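PDB 2HYT: TetR-family transcriptional regulator from Pectobacterium atrosepticum, which probably binds DNA at cis-regulatory sites and controls transcription, as TetR-family regulators generally do. Local coordinates for residues F25-L38 with L49-A61. Sequence-based numbering, arbitrary orientation.
Sequences FSERGYADTSMDDL and LYHHFGDKKGLLA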
loop_
_atom_site.group_PDB
_atom_site.type_symbol
_atom_site.label_atom_id
_atom_site.label_comp_id
_atom_site.label_asym_id
_atom_site.label_seq_id
_atom_site.Cartn_x
_atom_site.Cartn_y
_atom_site.Cartn_z
ATOM N N PHE A 25 -14.215 -3.759 -20.621
ATOM C CA PHE A 25 -12.858 -3.479 -20.198
ATOM C C PHE A 25 -12.031 -4.787 -20.263
ATOM O O PHE A 25 -10.809 -4.753 -20.502
ATOM C CB PHE A 25 -12.789 -2.889 -18.786
ATOM C CG PHE A 25 -13.293 -1.467 -18.653
ATOM C CD1 PHE A 25 -13.152 -0.530 -19.680
ATOM C CD2 PHE A 25 -13.840 -1.044 -17.444
ATOM C CE1 PHE A 25 -13.573 0.791 -19.517
ATOM C CE2 PHE A 25 -14.273 0.267 -17.274
ATOM C CZ PHE A 25 -14.149 1.180 -18.318
ATOM N N SER A 26 -12.684 -5.938 -20.022
ATOM C CA SER A 26 -11.993 -7.224 -20.093
ATOM C C SER A 26 -11.582 -7.545 -21.501
ATOM O O SER A 26 -10.485 -8.006 -21.736
ATOM C CB SER A 26 -12.868 -8.366 -19.553
ATOM O OG SER A 26 -12.193 -9.626 -19.685
ATOM N N GLU A 27 -12.472 -7.323 -22.450
ATOM C CA GLU A 27 -12.187 -7.634 -23.834
ATOM C C GLU A 27 -11.185 -6.664 -24.439
ATOM O O GLU A 27 -10.302 -7.068 -25.207
ATOM C CB GLU A 27 -13.490 -7.619 -24.664
ATOM C CG GLU A 27 -14.356 -8.847 -24.441
ATOM N N ARG A 28 -11.313 -5.384 -24.104
ATOM C CA ARG A 28 -10.590 -4.339 -24.810
ATOM C C ARG A 28 -9.461 -3.655 -24.031
ATOM O O ARG A 28 -8.558 -3.046 -24.637
ATOM C CB ARG A 28 -11.588 -3.265 -25.264
ATOM C CG ARG A 28 -12.672 -3.740 -26.228
ATOM C CD ARG A 28 -12.018 -4.159 -27.560
ATOM N NE ARG A 28 -12.949 -4.108 -28.677
ATOM C CZ ARG A 28 -13.142 -3.059 -29.473
ATOM N NH1 ARG A 28 -12.449 -1.938 -29.308
ATOM N NH2 ARG A 28 -14.039 -3.133 -30.451
ATOM N N GLY A 29 -9.512 -3.712 -22.702
ATOM C CA GLY A 29 -8.579 -2.975 -21.859
ATOM C C GLY A 29 -9.148 -1.659 -21.368
ATOM O O GLY A 29 -9.829 -0.965 -22.123
ATOM N N TYR A 30 -8.855 -1.311 -20.115
ATOM C CA TYR A 30 -9.365 -0.062 -19.538
ATOM C C TYR A 30 -8.783 1.164 -20.267
ATOM O O TYR A 30 -9.533 2.021 -20.713
ATOM C CB TYR A 30 -9.044 0.024 -18.050
ATOM C CG TYR A 30 -9.429 1.348 -17.428
ATOM C CD1 TYR A 30 -10.749 1.595 -17.021
ATOM C CD2 TYR A 30 -8.498 2.352 -17.227
ATOM C CE1 TYR A 30 -11.100 2.797 -16.459
ATOM C CE2 TYR A 30 -8.860 3.563 -16.670
ATOM C CZ TYR A 30 -10.167 3.769 -16.267
ATOM O OH TYR A 30 -10.495 5.003 -15.733
ATOM N N ALA A 31 -7.453 1.260 -20.395
ATOM C CA ALA A 31 -6.849 2.473 -21.024
ATOM C C ALA A 31 -7.292 2.674 -22.463
ATOM O O ALA A 31 -7.418 3.806 -22.956
ATOM C CB ALA A 31 -5.339 2.408 -20.954
ATOM N N ASP A 32 -7.535 1.535 -23.122
ATOM C CA ASP A 32 -7.891 1.472 -24.524
ATOM C C ASP A 32 -9.317 1.875 -24.797
ATOM O O ASP A 32 -9.658 2.118 -25.953
ATOM C CB ASP A 32 -7.739 0.028 -25.025
ATOM C CG ASP A 32 -6.379 -0.558 -24.746
ATOM O OD1 ASP A 32 -6.077 -0.809 -23.531
ATOM O OD2 ASP A 32 -5.655 -0.797 -25.747
ATOM N N THR A 33 -10.147 1.934 -23.762
ATOM C CA THR A 33 -11.600 2.104 -23.917
ATOM C C THR A 33 -12.095 3.414 -23.352
ATOM O O THR A 33 -12.097 3.595 -22.161
ATOM C CB THR A 33 -12.359 0.944 -23.297
ATOM O OG1 THR A 33 -11.855 -0.296 -23.833
ATOM C CG2 THR A 33 -13.841 1.077 -23.616
ATOM N N SER A 34 -12.484 4.339 -24.212
ATOM C CA SER A 34 -13.058 5.581 -23.765
ATOM C C SER A 34 -14.506 5.370 -23.354
ATOM O O SER A 34 -15.099 4.318 -23.612
ATOM C CB SER A 34 -13.029 6.611 -24.887
ATOM O OG SER A 34 -13.850 6.253 -25.996
HETATM N N MSE A 35 -15.089 6.380 -22.726
HETATM C CA MSE A 35 -16.502 6.310 -22.401
HETATM C C MSE A 35 -17.351 6.211 -23.662
HETATM O O MSE A 35 -18.347 5.454 -23.714
HETATM C CB MSE A 35 -16.942 7.532 -21.594
HETATM C CG MSE A 35 -16.239 7.642 -20.313
HETATM SE SE MSE A 35 -17.019 6.465 -18.970
HETATM C CE MSE A 35 -18.259 7.648 -18.097
ATOM N N ASP A 36 -16.987 6.971 -24.691
ATOM C CA ASP A 36 -17.681 6.849 -25.962
ATOM C C ASP A 36 -17.494 5.472 -26.599
ATOM O O ASP A 36 -18.413 4.970 -27.270
ATOM C CB ASP A 36 -17.248 7.943 -26.955
ATOM C CG ASP A 36 -17.728 9.347 -26.548
ATOM O OD1 ASP A 36 -18.504 9.515 -25.582
ATOM O OD2 ASP A 36 -17.322 10.298 -27.253
ATOM N N ASP A 37 -16.299 4.877 -26.448
ATOM C CA ASP A 37 -16.060 3.532 -26.991
ATOM C C ASP A 37 -17.028 2.547 -26.319
ATOM O O ASP A 37 -17.634 1.689 -26.986
ATOM C CB ASP A 37 -14.636 3.039 -26.762
ATOM C CG ASP A 37 -13.583 3.773 -27.592
ATOM O OD1 ASP A 37 -13.903 4.303 -28.686
ATOM O OD2 ASP A 37 -12.415 3.814 -27.128
ATOM N N LEU A 38 -17.147 2.670 -25.003
ATOM C CA LEU A 38 -17.969 1.729 -24.228
ATOM C C LEU A 38 -19.412 1.899 -24.631
ATOM O O LEU A 38 -20.135 0.916 -24.841
ATOM C CB LEU A 38 -17.766 2.001 -22.738
ATOM C CG LEU A 38 -18.427 1.092 -21.738
ATOM C CD1 LEU A 38 -18.415 -0.351 -22.101
ATOM C CD2 LEU A 38 -17.682 1.372 -20.408
ATOM N N LEU A 49 -23.631 6.559 -19.219
ATOM C CA LEU A 49 -22.458 6.351 -18.360
ATOM C C LEU A 49 -22.062 7.638 -17.625
ATOM O O LEU A 49 -21.772 7.600 -16.437
ATOM C CB LEU A 49 -21.274 5.835 -19.171
ATOM C CG LEU A 49 -21.375 4.441 -19.772
ATOM C CD1 LEU A 49 -20.189 4.190 -20.716
ATOM C CD2 LEU A 49 -21.453 3.419 -18.683
ATOM N N TYR A 50 -22.081 8.793 -18.311
ATOM C CA TYR A 50 -21.790 10.037 -17.605
ATOM C C TYR A 50 -22.841 10.334 -16.518
ATOM O O TYR A 50 -22.521 10.760 -15.399
ATOM C CB TYR A 50 -21.693 11.218 -18.535
ATOM C CG TYR A 50 -20.501 11.159 -19.461
ATOM C CD1 TYR A 50 -19.216 11.099 -18.938
ATOM C CD2 TYR A 50 -20.657 11.190 -20.811
ATOM C CE1 TYR A 50 -18.113 11.065 -19.753
ATOM C CE2 TYR A 50 -19.548 11.156 -21.643
ATOM C CZ TYR A 50 -18.298 11.078 -21.102
ATOM O OH TYR A 50 -17.196 11.068 -21.925
ATOM N N HIS A 51 -24.090 10.077 -16.828
ATOM C CA HIS A 51 -25.159 10.317 -15.862
ATOM C C HIS A 51 -25.022 9.504 -14.583
ATOM O O HIS A 51 -25.176 10.002 -13.471
ATOM C CB HIS A 51 -26.467 9.953 -16.533
ATOM C CG HIS A 51 -27.661 10.155 -15.683
ATOM N ND1 HIS A 51 -28.021 11.401 -15.211
ATOM C CD2 HIS A 51 -28.648 9.307 -15.306
ATOM C CE1 HIS A 51 -29.147 11.295 -14.522
ATOM N NE2 HIS A 51 -29.556 10.043 -14.576
ATOM N N HIS A 52 -24.652 8.225 -14.739
ATOM C CA HIS A 52 -24.481 7.386 -13.565
ATOM C C HIS A 52 -23.145 7.531 -12.816
ATOM O O HIS A 52 -23.104 7.359 -11.581
ATOM C CB HIS A 52 -24.709 5.903 -13.923
ATOM C CG HIS A 52 -26.147 5.564 -14.123
ATOM N ND1 HIS A 52 -26.942 5.057 -13.114
ATOM C CD2 HIS A 52 -26.938 5.707 -15.200
ATOM C CE1 HIS A 52 -28.156 4.849 -13.592
ATOM N NE2 HIS A 52 -28.193 5.276 -14.841
ATOM N N PHE A 53 -22.037 7.743 -13.540
ATOM C CA PHE A 53 -20.712 7.656 -12.950
ATOM C C PHE A 53 -19.894 8.956 -12.988
ATOM O O PHE A 53 -18.865 9.035 -12.336
ATOM C CB PHE A 53 -19.938 6.523 -13.636
ATOM C CG PHE A 53 -20.643 5.188 -13.555
ATOM C CD1 PHE A 53 -20.680 4.476 -12.382
ATOM C CD2 PHE A 53 -21.358 4.703 -14.626
ATOM C CE1 PHE A 53 -21.362 3.276 -12.295
ATOM C CE2 PHE A 53 -22.001 3.481 -14.552
ATOM C CZ PHE A 53 -22.049 2.797 -13.374
ATOM N N GLY A 54 -20.329 9.949 -13.755
ATOM C CA GLY A 54 -19.667 11.255 -13.773
ATOM C C GLY A 54 -18.544 11.321 -14.786
ATOM O O GLY A 54 -18.539 12.137 -15.706
ATOM N N ASP A 55 -17.561 10.445 -14.573
ATOM C CA ASP A 55 -16.375 10.333 -15.454
ATOM C C ASP A 55 -15.844 8.932 -15.460
ATOM O O ASP A 55 -16.312 8.081 -14.721
ATOM C CB ASP A 55 -15.281 11.362 -15.057
ATOM C CG ASP A 55 -14.775 11.226 -13.625
ATOM O OD1 ASP A 55 -15.138 10.297 -12.867
ATOM O OD2 ASP A 55 -13.928 12.098 -13.238
ATOM N N LYS A 56 -14.826 8.698 -16.289
ATOM C CA LYS A 56 -14.229 7.366 -16.397
ATOM C C LYS A 56 -13.636 6.906 -15.088
ATOM O O LYS A 56 -13.799 5.766 -14.710
ATOM C CB LYS A 56 -13.172 7.349 -17.530
ATOM C CG LYS A 56 -12.758 5.957 -17.978
ATOM C CD LYS A 56 -11.689 6.069 -19.044
ATOM C CE LYS A 56 -11.317 4.705 -19.547
ATOM N NZ LYS A 56 -10.156 4.831 -20.427
ATOM N N LYS A 57 -12.961 7.787 -14.367
ATOM C CA LYS A 57 -12.398 7.411 -13.088
ATOM C C LYS A 57 -13.472 6.965 -12.098
ATOM O O LYS A 57 -13.298 6.048 -11.316
ATOM C CB LYS A 57 -11.605 8.580 -12.502
ATOM C CG LYS A 57 -10.363 8.900 -13.286
ATOM C CD LYS A 57 -9.601 10.030 -12.538
ATOM C CE LYS A 57 -8.386 10.565 -13.315
ATOM N NZ LYS A 57 -7.679 11.623 -12.495
ATOM N N GLY A 58 -14.604 7.653 -12.143
ATOM C CA GLY A 58 -15.739 7.301 -11.299
ATOM C C GLY A 58 -16.277 5.885 -11.603
ATOM O O GLY A 58 -16.644 5.102 -10.743
ATOM N N LEU A 59 -16.354 5.587 -12.900
ATOM C CA LEU A 59 -16.738 4.262 -13.368
ATOM C C LEU A 59 -15.737 3.224 -12.861
ATOM O O LEU A 59 -16.123 2.179 -12.296
ATOM C CB LEU A 59 -16.843 4.255 -14.877
ATOM C CG LEU A 59 -17.201 2.903 -15.507
ATOM C CD1 LEU A 59 -18.430 2.214 -14.870
ATOM C CD2 LEU A 59 -17.363 3.107 -17.075
ATOM N N LEU A 60 -14.453 3.513 -13.064
ATOM C CA LEU A 60 -13.413 2.605 -12.589
ATOM C C LEU A 60 -13.565 2.346 -11.077
ATOM O O LEU A 60 -13.494 1.193 -10.622
ATOM C CB LEU A 60 -12.012 3.121 -12.878
ATOM C CG LEU A 60 -10.868 2.192 -12.447
ATOM C CD1 LEU A 60 -10.903 0.822 -13.137
ATOM C CD2 LEU A 60 -9.509 2.915 -12.631
ATOM N N ALA A 61 -13.783 3.394 -10.286
ATOM C CA ALA A 61 -13.943 3.210 -8.834
ATOM C C ALA A 61 -15.107 2.303 -8.518
ATOM O O ALA A 61 -15.024 1.406 -7.641
ATOM C CB ALA A 61 -14.064 4.565 -8.127
HETATM O O HOH W 1 -17.310 11.682 -24.290
#
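The helix-turn-helix domain of a TetR-family regulator illustrates how a lysine can be put to structural use: Lys-56, in the first turn of helix 56-81, runs over one face of the Tyr-30 ring, the two side chains pointing in opposite directions, and ends among backbone carbonyls of the loop joining helices 7-28 and 35-42. With chi1 at -165°, Lys-56 turns CG away from its own backbone N, and the straight chain beyond carries the ammonium to that loop. There NZ donates to Tyr-30 O at 2.9 Å and, more weakly, to Thr-33 O. Tyr-30 O also accepts from Thr-33 N within the type I turn 30-33, the two donors arriving from opposite faces of the carbonyl plane. The ammonium adds a cation-pi contact, NZ standing 4.2 Å from the Tyr-30 ring centroid, while CE of Lys-56 packs over the same face as a CH-pi partner. Leu-60 applies CD2 to the other face of this ring, and Asp-112 and Ile-108 of helix 103-117 touch Tyr-30 and Leu-60 respectively.

A second, apolar centre is the selenomethionine Met-35, a knob in the hole formed by Leu-49, Tyr-50, Lys-56 and Leu-59. Bends at chi2 (-80°) and chi3 bring its CE to 3.7 Å from Leu-49 CB and equally near Tyr-50 CD1; SE makes an oblique Met-aromatic contact with the Tyr-50 ring. Leu-59 CD2 touches both Met-35 SE and Leu-38 CD2, and Leu-38 CG meets Leu-49 CD1 at 3.7 Å. Toward the surface, a water donates to Asp-36 OD1. Ser-34 and Asp-37 close a capping box at the start of helix 35-42. Carbonyl dipoles and the tyrosine pi face together probably stabilise the charge of Lys-56, so the lysine adds polar bonds to the apolar packing that joins the loop to helix 56-81.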